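Local coordinates for protein predicted phosphatase, HAD family (Clostridium acetobutylicum, PDB 3MC1) that is a predicted phosphatase of the haloacid dehalogenase superfamily, probably hydrolysing a phosphate ester at a metal-bearing acidic site, its substrate unknown, at residues Gly81-Lys86 and Leu120-Leu125; Gly166-Asp171 and Tyr192-Asn197. All blocks are in the same frame, centred on the assembly; numbering follows the deposited sequence.

Interaction 1 (Gly81-Lys86 and Leu120-Leu125); sequences GMFENK and LEHFKL
Phe83 and His122 meet as a T-shaped aromatic pair where the exit of helix 63-81, probably one of the helices of the alpha-helical cap seen in this HAD subclass, folds back against the end of helix 113-122 of the Rossmann-like core. The edge of the phenyl ring points at the face of the imidazole: CD1 of Phe83 stands over the centre of the His122 ring, 3.8 Å from its CE1, and the planes are turned 63° apart. CG of His122 lies anti to the backbone N (chi1 177°), which carries the ring out from the helix toward the loop. CG of Met82, a selenomethionine, rests over one face of the Phe83 ring, while the Met82 side chain also touches Gln118 and Ile119 of helix 113-122.

The second apolar contact is between Asn85 and Phe123. CB of Asn85 abuts the edge of the phenyl ring, 3.5 Å from CZ of Phe123, and the amide plane is nearly perpendicular to the ring, at 82°. CD2 of His122 lies above one face of this same ring, so the two aromatic side chains of the helix end also pack on each other.

Direct hydrogen bonds do not join the segments; a water bridges them, donating to Phe83 O at 2.6 Å and making a weak bond to His122 NE2. The chain turns sharply on both sides, through a type I turn from Gly81 to Glu84 and a Schellman motif with Lys124 at positive phi. Asn85 is tied at both ends of its amide: ND2 donates in the amide plane to Met82 O at 3.3 Å, and OD1 accepts from Lys86 N at 2.9 Å.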
ATOM      1  N   GLY A  81      -2.764  16.213   3.226  1.00 14.90           N
ATOM      2  CA  GLY A  81      -3.260  14.864   3.031  1.00 16.90           C
ATOM      3  C   GLY A  81      -2.548  13.751   3.786  1.00 17.52           C
ATOM      4  O   GLY A  81      -3.201  12.911   4.411  1.00 18.41           O
HETATM    5  N   MSE A  82      -1.219  13.726   3.734  1.00 15.14           N
HETATM    6  CA  MSE A  82      -0.468  12.665   4.408  1.00 17.77           C
HETATM    7  C   MSE A  82      -0.725  12.588   5.909  1.00 18.91           C
HETATM    8  O   MSE A  82      -0.566  11.524   6.510  1.00 16.97           O
HETATM    9  CB  MSE A  82       1.044  12.817   4.155  1.00 18.15           C
HETATM   10  CG  MSE A  82       1.667  14.097   4.701  1.00 23.29           C
HETATM   11 SE   MSE A  82       3.612  13.949   4.883  1.00 30.23          SE
HETATM   12  CE  MSE A  82       3.663  12.938   6.558  1.00 34.42           C
ATOM     13  N   PHE A  83      -1.137  13.708   6.505  1.00 18.69           N
ATOM     14  CA  PHE A  83      -1.408  13.776   7.939  1.00 19.29           C
ATOM     15  C   PHE A  83      -2.848  13.412   8.301  1.00 18.01           C
ATOM     16  O   PHE A  83      -3.126  13.061   9.441  1.00 17.88           O
ATOM     17  CB  PHE A  83      -1.067  15.179   8.468  1.00 20.01           C
ATOM     18  CG  PHE A  83       0.364  15.587   8.220  1.00 23.24           C
ATOM     19  CD1 PHE A  83       1.415  14.863   8.776  1.00 23.10           C
ATOM     20  CD2 PHE A  83       0.663  16.682   7.410  1.00 21.98           C
ATOM     21  CE1 PHE A  83       2.744  15.222   8.530  1.00 22.78           C
ATOM     22  CE2 PHE A  83       1.987  17.048   7.160  1.00 23.81           C
ATOM     23  CZ  PHE A  83       3.030  16.315   7.721  1.00 24.58           C
ATOM     24  N   GLU A  84      -3.759  13.511   7.338  1.00 17.20           N
ATOM     25  CA  GLU A  84      -5.163  13.149   7.550  1.00 17.81           C
ATOM     26  C   GLU A  84      -5.102  11.646   7.331  1.00 16.74           C
ATOM     27  O   GLU A  84      -5.578  11.095   6.335  1.00 14.74           O
ATOM     28  CB  GLU A  84      -6.032  13.867   6.514  1.00 16.75           C
ATOM     29  CG  GLU A  84      -5.826  15.384   6.573  1.00 18.51           C
ATOM     30  CD  GLU A  84      -6.744  16.166   5.650  1.00 21.42           C
ATOM     31  OE1 GLU A  84      -6.717  15.921   4.427  1.00 19.44           O
ATOM     32  OE2 GLU A  84      -7.490  17.034   6.152  1.00 23.79           O
ATOM     33  N   ASN A  85      -4.498  11.007   8.322  1.00 19.32           N
ATOM     34  CA  ASN A  85      -4.178   9.594   8.306  1.00 16.90           C
ATOM     35  C   ASN A  85      -4.309   9.029   9.723  1.00 20.30           C
ATOM     36  O   ASN A  85      -4.381   9.782  10.697  1.00 18.40           O
ATOM     37  CB  ASN A  85      -2.721   9.506   7.873  1.00 14.78           C
ATOM     38  CG  ASN A  85      -2.401   8.277   7.090  1.00 13.17           C
ATOM     39  OD1 ASN A  85      -3.033   7.239   7.240  1.00 13.38           O
ATOM     40  ND2 ASN A  85      -1.376   8.385   6.248  1.00 15.04           N
ATOM     41  N   LYS A  86      -4.317   7.703   9.827  1.00 21.10           N
ATOM     42  CA  LYS A  86      -4.413   7.014  11.115  1.00 22.43           C
ATOM     43  C   LYS A  86      -3.810   5.631  10.948  1.00 21.46           C
ATOM     44  O   LYS A  86      -3.863   5.060   9.866  1.00 21.44           O
ATOM     45  CB  LYS A  86      -5.878   6.843  11.546  1.00 26.04           C
ATOM     46  CG  LYS A  86      -6.626   8.127  11.854  1.00 31.90           C
ATOM     47  CD  LYS A  86      -8.117   7.869  12.121  1.00 36.14           C
ATOM     48  CE  LYS A  86      -8.817   7.274  10.901  1.00 40.22           C
ATOM     49  NZ  LYS A  86     -10.300   7.196  11.073  1.00 40.69           N
ATOM     50  N   LEU A 120       5.468   7.038   7.957  1.00 14.28           N
ATOM     51  CA  LEU A 120       5.840   6.017   8.936  1.00 14.76           C
ATOM     52  C   LEU A 120       6.656   6.594  10.098  1.00 16.35           C
ATOM     53  O   LEU A 120       6.528   6.148  11.240  1.00 18.02           O
ATOM     54  CB  LEU A 120       6.588   4.880   8.239  1.00 13.64           C
ATOM     55  CG  LEU A 120       5.667   4.089   7.298  1.00 14.84           C
ATOM     56  CD1 LEU A 120       6.454   3.119   6.434  1.00 14.07           C
ATOM     57  CD2 LEU A 120       4.622   3.360   8.133  1.00 16.98           C
ATOM     58  N   GLU A 121       7.482   7.593   9.814  1.00 18.39           N
ATOM     59  CA  GLU A 121       8.262   8.231  10.865  1.00 19.65           C
ATOM     60  C   GLU A 121       7.312   9.100  11.683  1.00 20.49           C
ATOM     61  O   GLU A 121       7.384   9.136  12.916  1.00 18.84           O
ATOM     62  CB  GLU A 121       9.383   9.079  10.266  1.00 18.64           C
ATOM     63  CG  GLU A 121      10.322   8.286   9.378  1.00 25.20           C
ATOM     64  CD  GLU A 121      11.528   9.089   8.930  1.00 26.82           C
ATOM     65  OE1 GLU A 121      11.420  10.332   8.843  1.00 30.85           O
ATOM     66  OE2 GLU A 121      12.577   8.476   8.652  1.00 25.00           O
ATOM     67  N   HIS A 122       6.405   9.791  10.994  1.00 20.74           N
ATOM     68  CA  HIS A 122       5.427  10.641  11.666  1.00 19.34           C
ATOM     69  C   HIS A 122       4.633   9.813  12.673  1.00 19.79           C
ATOM     70  O   HIS A 122       4.336  10.269  13.778  1.00 20.24           O
ATOM     71  CB  HIS A 122       4.458  11.248  10.643  1.00 21.52           C
ATOM     72  CG  HIS A 122       3.370  12.078  11.256  1.00 21.72           C
ATOM     73  ND1 HIS A 122       3.601  13.326  11.799  1.00 24.04           N
ATOM     74  CD2 HIS A 122       2.052  11.831  11.430  1.00 21.88           C
ATOM     75  CE1 HIS A 122       2.470  13.810  12.280  1.00 23.25           C
ATOM     76  NE2 HIS A 122       1.513  12.923  12.070  1.00 24.62           N
ATOM     77  N   PHE A 123       4.292   8.590  12.287  1.00 18.65           N
ATOM     78  CA  PHE A 123       3.523   7.715  13.156  1.00 17.37           C
ATOM     79  C   PHE A 123       4.375   6.876  14.108  1.00 18.22           C
ATOM     80  O   PHE A 123       3.847   6.064  14.867  1.00 18.22           O
ATOM     81  CB  PHE A 123       2.597   6.833  12.310  1.00 18.97           C
ATOM     82  CG  PHE A 123       1.397   7.575  11.770  1.00 22.32           C
ATOM     83  CD1 PHE A 123       0.447   8.109  12.640  1.00 21.80           C
ATOM     84  CD2 PHE A 123       1.234   7.778  10.403  1.00 25.72           C
ATOM     85  CE1 PHE A 123      -0.646   8.834  12.162  1.00 26.34           C
ATOM     86  CE2 PHE A 123       0.140   8.505   9.912  1.00 26.08           C
ATOM     87  CZ  PHE A 123      -0.800   9.034  10.796  1.00 25.80           C
ATOM     88  N   LYS A 124       5.688   7.090  14.064  1.00 17.40           N
ATOM     89  CA  LYS A 124       6.637   6.403  14.942  1.00 18.69           C
ATOM     90  C   LYS A 124       6.719   4.887  14.753  1.00 17.90           C
ATOM     91  O   LYS A 124       6.949   4.142  15.708  1.00 19.26           O
ATOM     92  CB  LYS A 124       6.289   6.731  16.393  1.00 19.93           C
ATOM     93  CG  LYS A 124       6.180   8.236  16.645  1.00 23.15           C
ATOM     94  CD  LYS A 124       5.621   8.541  18.009  1.00 28.43           C
ATOM     95  CE  LYS A 124       5.400  10.041  18.197  1.00 30.89           C
ATOM     96  NZ  LYS A 124       5.006  10.356  19.602  1.00 34.06           N
ATOM     97  N   LEU A 125       6.549   4.434  13.517  1.00 17.00           N
ATOM     98  CA  LEU A 125       6.606   3.003  13.214  1.00 15.29           C
ATOM     99  C   LEU A 125       7.789   2.699  12.304  1.00 14.76           C
ATOM    100  O   LEU A 125       8.071   1.540  12.018  1.00 14.17           O
ATOM    101  CB  LEU A 125       5.318   2.558  12.500  1.00 12.81           C
ATOM    102  CG  LEU A 125       3.949   2.811  13.146  1.00 15.37           C
ATOM    103  CD1 LEU A 125       2.859   2.324  12.202  1.00 14.51           C
ATOM    104  CD2 LEU A 125       3.844   2.096  14.490  1.00 15.42           C
TER
HETATM  105  O   HOH W   1      -1.742  12.572  11.609  1.00 29.87           O

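Interaction 2 (Gly166-Asp171 and Tyr192-Asn197); sequences GDREYD and YEELKN. With NA (sodium ion), chain C.
Glu194 OE2 is gripped by two donors, Arg168 NE at 3.0 Å and the backbone Glu169 N at 2.9 Å, joining the loop after strand 162-166 of the HAD Rossmann-like core to helix 192-198. Its syn lone pair takes the arginine and its anti lone pair the amide, with N-H...O angles of 149° and 152°. The arginine bond is a salt bridge through NE alone: OE2 lies at the edge of the guanidinium, near its plane, while the carboxylate is turned 64° against it. Extended beyond CG, with CG anti to the backbone N, the glutamate spans the gap between the segments. Arg168 instead folds back at chi2 and chi3, which swings NE round to the carboxylate; CE2 of Tyr170 lies over one face of its guanidinium, and Pro49 touches its side chain.

The amide of Glu169 belongs to the first turn of helix 169-176, with Arg168 at the N-cap, so the carboxylate may also be favoured by the helix dipole. Glu169 OE2 comes within 4.6 Å of Glu194 OE2 without contact, a like-charge approach that the two donors probably offset.

Beside this polar grip, the methyl CD2 of Leu195 packs on the backbone at Asp167 O and Arg168 O, 3.6 Å from each.

The same loop supplies one ligand of the metal site. Asp167 CB points away from helix 192-198, and OD1 binds the sodium ion alongside Asp10 and Asp12, while OD2 is held by Phe189 N. Asp171, salt-bridged to Lys144 through OD1, ties the loop to the first turn of helix 169-176: its OD2 accepts Arg168 N through its anti lone pair. A sodium-bound water also donates a hydrogen bond to Asp171 OD2, its O 2.8 Å away.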
ATOM      1  N   GLY A 166      -1.270  -7.403   1.818  1.00 12.66           N
ATOM      2  CA  GLY A 166      -1.916  -6.268   1.172  1.00 13.36           C
ATOM      3  C   GLY A 166      -3.434  -6.362   1.266  1.00 13.99           C
ATOM      4  O   GLY A 166      -3.961  -7.406   1.664  1.00 13.06           O
ATOM      5  N   ASP A 167      -4.133  -5.289   0.889  1.00 11.88           N
ATOM      6  CA  ASP A 167      -5.593  -5.246   0.956  1.00 15.23           C
ATOM      7  C   ASP A 167      -6.299  -5.252  -0.401  1.00 16.10           C
ATOM      8  O   ASP A 167      -7.521  -5.424  -0.465  1.00 15.24           O
ATOM      9  CB  ASP A 167      -6.044  -4.006   1.755  1.00 14.57           C
ATOM     10  CG  ASP A 167      -5.592  -2.691   1.121  1.00 17.87           C
ATOM     11  OD1 ASP A 167      -4.384  -2.553   0.799  1.00 19.56           O
ATOM     12  OD2 ASP A 167      -6.448  -1.784   0.949  1.00 14.96           O
ATOM     13  N   ARG A 168      -5.535  -5.091  -1.482  1.00 16.95           N
ATOM     14  CA  ARG A 168      -6.116  -5.038  -2.822  1.00 19.61           C
ATOM     15  C   ARG A 168      -5.613  -6.142  -3.756  1.00 20.00           C
ATOM     16  O   ARG A 168      -4.590  -6.779  -3.505  1.00 19.59           O
ATOM     17  CB  ARG A 168      -5.823  -3.672  -3.459  1.00 18.86           C
ATOM     18  CG  ARG A 168      -6.238  -2.453  -2.626  1.00 22.07           C
ATOM     19  CD  ARG A 168      -7.746  -2.353  -2.468  1.00 25.04           C
ATOM     20  NE  ARG A 168      -8.433  -2.220  -3.752  1.00 26.59           N
ATOM     21  CZ  ARG A 168      -8.487  -1.102  -4.471  1.00 29.49           C
ATOM     22  NH1 ARG A 168      -7.895   0.006  -4.037  1.00 30.03           N
ATOM     23  NH2 ARG A 168      -9.123  -1.094  -5.636  1.00 29.76           N
ATOM     24  N   GLU A 169      -6.338  -6.349  -4.848  1.00 19.83           N
ATOM     25  CA  GLU A 169      -5.971  -7.360  -5.832  1.00 21.83           C
ATOM     26  C   GLU A 169      -4.592  -7.051  -6.410  1.00 20.61           C
ATOM     27  O   GLU A 169      -3.871  -7.954  -6.815  1.00 21.64           O
ATOM     28  CB  GLU A 169      -6.997  -7.386  -6.962  1.00 25.17           C
ATOM     29  CG  GLU A 169      -7.033  -6.100  -7.774  1.00 30.64           C
ATOM     30  CD  GLU A 169      -7.998  -6.181  -8.940  1.00 35.89           C
ATOM     31  OE1 GLU A 169      -7.918  -7.166  -9.709  1.00 37.07           O
ATOM     32  OE2 GLU A 169      -8.829  -5.258  -9.090  1.00 37.58           O
ATOM     33  N   TYR A 170      -4.238  -5.768  -6.443  1.00 20.38           N
ATOM     34  CA  TYR A 170      -2.947  -5.335  -6.968  1.00 21.51           C
ATOM     35  C   TYR A 170      -1.805  -5.933  -6.153  1.00 20.55           C
ATOM     36  O   TYR A 170      -0.734  -6.251  -6.689  1.00 17.03           O
ATOM     37  CB  TYR A 170      -2.869  -3.813  -6.938  1.00 24.64           C
ATOM     38  CG  TYR A 170      -4.009  -3.161  -7.683  1.00 29.57           C
ATOM     39  CD1 TYR A 170      -4.099  -3.252  -9.071  1.00 31.55           C
ATOM     40  CD2 TYR A 170      -5.027  -2.492  -6.998  1.00 31.10           C
ATOM     41  CE1 TYR A 170      -5.172  -2.697  -9.765  1.00 34.78           C
ATOM     42  CE2 TYR A 170      -6.112  -1.933  -7.683  1.00 34.63           C
ATOM     43  CZ  TYR A 170      -6.177  -2.041  -9.068  1.00 35.74           C
ATOM     44  OH  TYR A 170      -7.243  -1.501  -9.756  1.00 38.10           O
ATOM     45  N   ASP A 171      -2.036  -6.078  -4.851  1.00 17.51           N
ATOM     46  CA  ASP A 171      -1.034  -6.654  -3.976  1.00 17.56           C
ATOM     47  C   ASP A 171      -0.872  -8.139  -4.266  1.00 17.70           C
ATOM     48  O   ASP A 171       0.245  -8.655  -4.293  1.00 18.64           O
ATOM     49  CB  ASP A 171      -1.435  -6.430  -2.524  1.00 16.44           C
ATOM     50  CG  ASP A 171      -1.417  -4.963  -2.156  1.00 15.88           C
ATOM     51  OD1 ASP A 171      -0.332  -4.363  -2.270  1.00 17.94           O
ATOM     52  OD2 ASP A 171      -2.469  -4.415  -1.770  1.00 17.11           O
ATOM     53  N   TYR A 192     -13.275  -9.214   0.365  1.00 23.21           N
ATOM     54  CA  TYR A 192     -12.930 -10.630   0.370  1.00 23.36           C
ATOM     55  C   TYR A 192     -12.993 -11.161  -1.064  1.00 24.00           C
ATOM     56  O   TYR A 192     -12.071 -11.827  -1.540  1.00 23.01           O
ATOM     57  CB  TYR A 192     -13.922 -11.417   1.220  1.00 23.95           C
ATOM     58  CG  TYR A 192     -13.768 -12.906   1.065  1.00 27.10           C
ATOM     59  CD1 TYR A 192     -12.816 -13.609   1.797  1.00 28.10           C
ATOM     60  CD2 TYR A 192     -14.542 -13.610   0.143  1.00 28.91           C
ATOM     61  CE1 TYR A 192     -12.640 -14.979   1.617  1.00 30.06           C
ATOM     62  CE2 TYR A 192     -14.372 -14.976  -0.047  1.00 29.93           C
ATOM     63  CZ  TYR A 192     -13.422 -15.652   0.692  1.00 30.17           C
ATOM     64  OH  TYR A 192     -13.259 -17.002   0.504  1.00 33.36           O
ATOM     65  N   GLU A 193     -14.103 -10.858  -1.733  1.00 25.32           N
ATOM     66  CA  GLU A 193     -14.351 -11.284  -3.109  1.00 26.29           C
ATOM     67  C   GLU A 193     -13.276 -10.771  -4.068  1.00 26.83           C
ATOM     68  O   GLU A 193     -12.833 -11.499  -4.959  1.00 26.67           O
ATOM     69  CB  GLU A 193     -15.733 -10.796  -3.576  1.00 26.29           C
ATOM     70  CG  GLU A 193     -16.949 -11.460  -2.891  1.00 26.17           C
ATOM     71  CD  GLU A 193     -17.148 -11.051  -1.428  1.00 27.01           C
ATOM     72  OE1 GLU A 193     -16.772  -9.914  -1.068  1.00 25.08           O
ATOM     73  OE2 GLU A 193     -17.705 -11.863  -0.642  1.00 24.88           O
ATOM     74  N   GLU A 194     -12.865  -9.519  -3.894  1.00 26.21           N
ATOM     75  CA  GLU A 194     -11.827  -8.942  -4.741  1.00 26.83           C
ATOM     76  C   GLU A 194     -10.528  -9.729  -4.592  1.00 25.98           C
ATOM     77  O   GLU A 194      -9.864 -10.055  -5.579  1.00 23.91           O
ATOM     78  CB  GLU A 194     -11.570  -7.476  -4.362  1.00 29.14           C
ATOM     79  CG  GLU A 194     -10.431  -6.820  -5.151  1.00 31.69           C
ATOM     80  CD  GLU A 194     -10.096  -5.416  -4.668  1.00 33.43           C
ATOM     81  OE1 GLU A 194     -11.033  -4.600  -4.508  1.00 35.58           O
ATOM     82  OE2 GLU A 194      -8.898  -5.124  -4.461  1.00 31.15           O
ATOM     83  N   LEU A 195     -10.176 -10.036  -3.347  1.00 24.72           N
ATOM     84  CA  LEU A 195      -8.946 -10.762  -3.055  1.00 25.02           C
ATOM     85  C   LEU A 195      -9.002 -12.225  -3.461  1.00 27.69           C
ATOM     86  O   LEU A 195      -8.015 -12.776  -3.953  1.00 28.36           O
ATOM     87  CB  LEU A 195      -8.618 -10.641  -1.565  1.00 21.91           C
ATOM     88  CG  LEU A 195      -8.316  -9.202  -1.133  1.00 19.26           C
ATOM     89  CD1 LEU A 195      -8.444  -9.061   0.392  1.00 17.73           C
ATOM     90  CD2 LEU A 195      -6.919  -8.824  -1.618  1.00 17.84           C
ATOM     91  N   LYS A 196     -10.155 -12.855  -3.261  1.00 28.77           N
ATOM     92  CA  LYS A 196     -10.316 -14.259  -3.615  1.00 30.64           C
ATOM     93  C   LYS A 196     -10.178 -14.451  -5.125  1.00 30.87           C
ATOM     94  O   LYS A 196      -9.494 -15.368  -5.571  1.00 32.10           O
ATOM     95  CB  LYS A 196     -11.683 -14.770  -3.156  1.00 31.35           C
ATOM     96  CG  LYS A 196     -11.960 -16.222  -3.518  1.00 33.20           C
ATOM     97  CD  LYS A 196     -13.423 -16.571  -3.267  1.00 34.67           C
ATOM     98  CE  LYS A 196     -13.777 -17.959  -3.793  1.00 35.81           C
ATOM     99  NZ  LYS A 196     -15.222 -18.286  -3.573  1.00 36.21           N
ATOM    100  N   ASN A 197     -10.826 -13.586  -5.902  1.00 31.58           N
ATOM    101  CA  ASN A 197     -10.775 -13.666  -7.361  1.00 33.99           C
ATOM    102  C   ASN A 197      -9.429 -13.240  -7.935  1.00 34.14           C
ATOM    103  O   ASN A 197      -9.126 -13.523  -9.095  1.00 34.06           O
ATOM    104  CB  ASN A 197     -11.874 -12.810  -7.992  1.00 37.01           C
ATOM    105  CG  ASN A 197     -13.264 -13.372  -7.757  1.00 41.19           C
ATOM    106  OD1 ASN A 197     -13.504 -14.570  -7.942  1.00 42.64           O
ATOM    107  ND2 ASN A 197     -14.195 -12.506  -7.357  1.00 42.45           N
TER
HETATM  108 NA    NA C 301      -3.072  -0.896  -0.074  1.00 22.25          NA
HETATM  109  O   HOH W   2      -5.151   0.232  -0.284  1.00 19.11           O
HETATM  110  O   HOH W   3      -2.874  -1.669  -2.135  1.00 20.11           O

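Interactions 1 and 2 lie on opposite sides of the chain's centre, with their centres about 24 Å apart and their nearest atoms about 12 Å apart, and they do not touch. The sodium site relates them. Interaction 2 includes one of its ligands, Asp167, whereas in interaction 1 the side chain of Asn85 comes to about 11 Å from the ion, near the DxDx(T/V) segment at Asp10 and Asp12, a motif consistent with HAD phosphatases. In the chain they follow in series: 81-86 with 120-125 fastens the cap exit to helix 113-122, and 166-171 with 192-197 then links the loop that holds Asp167 to a later helix of the core.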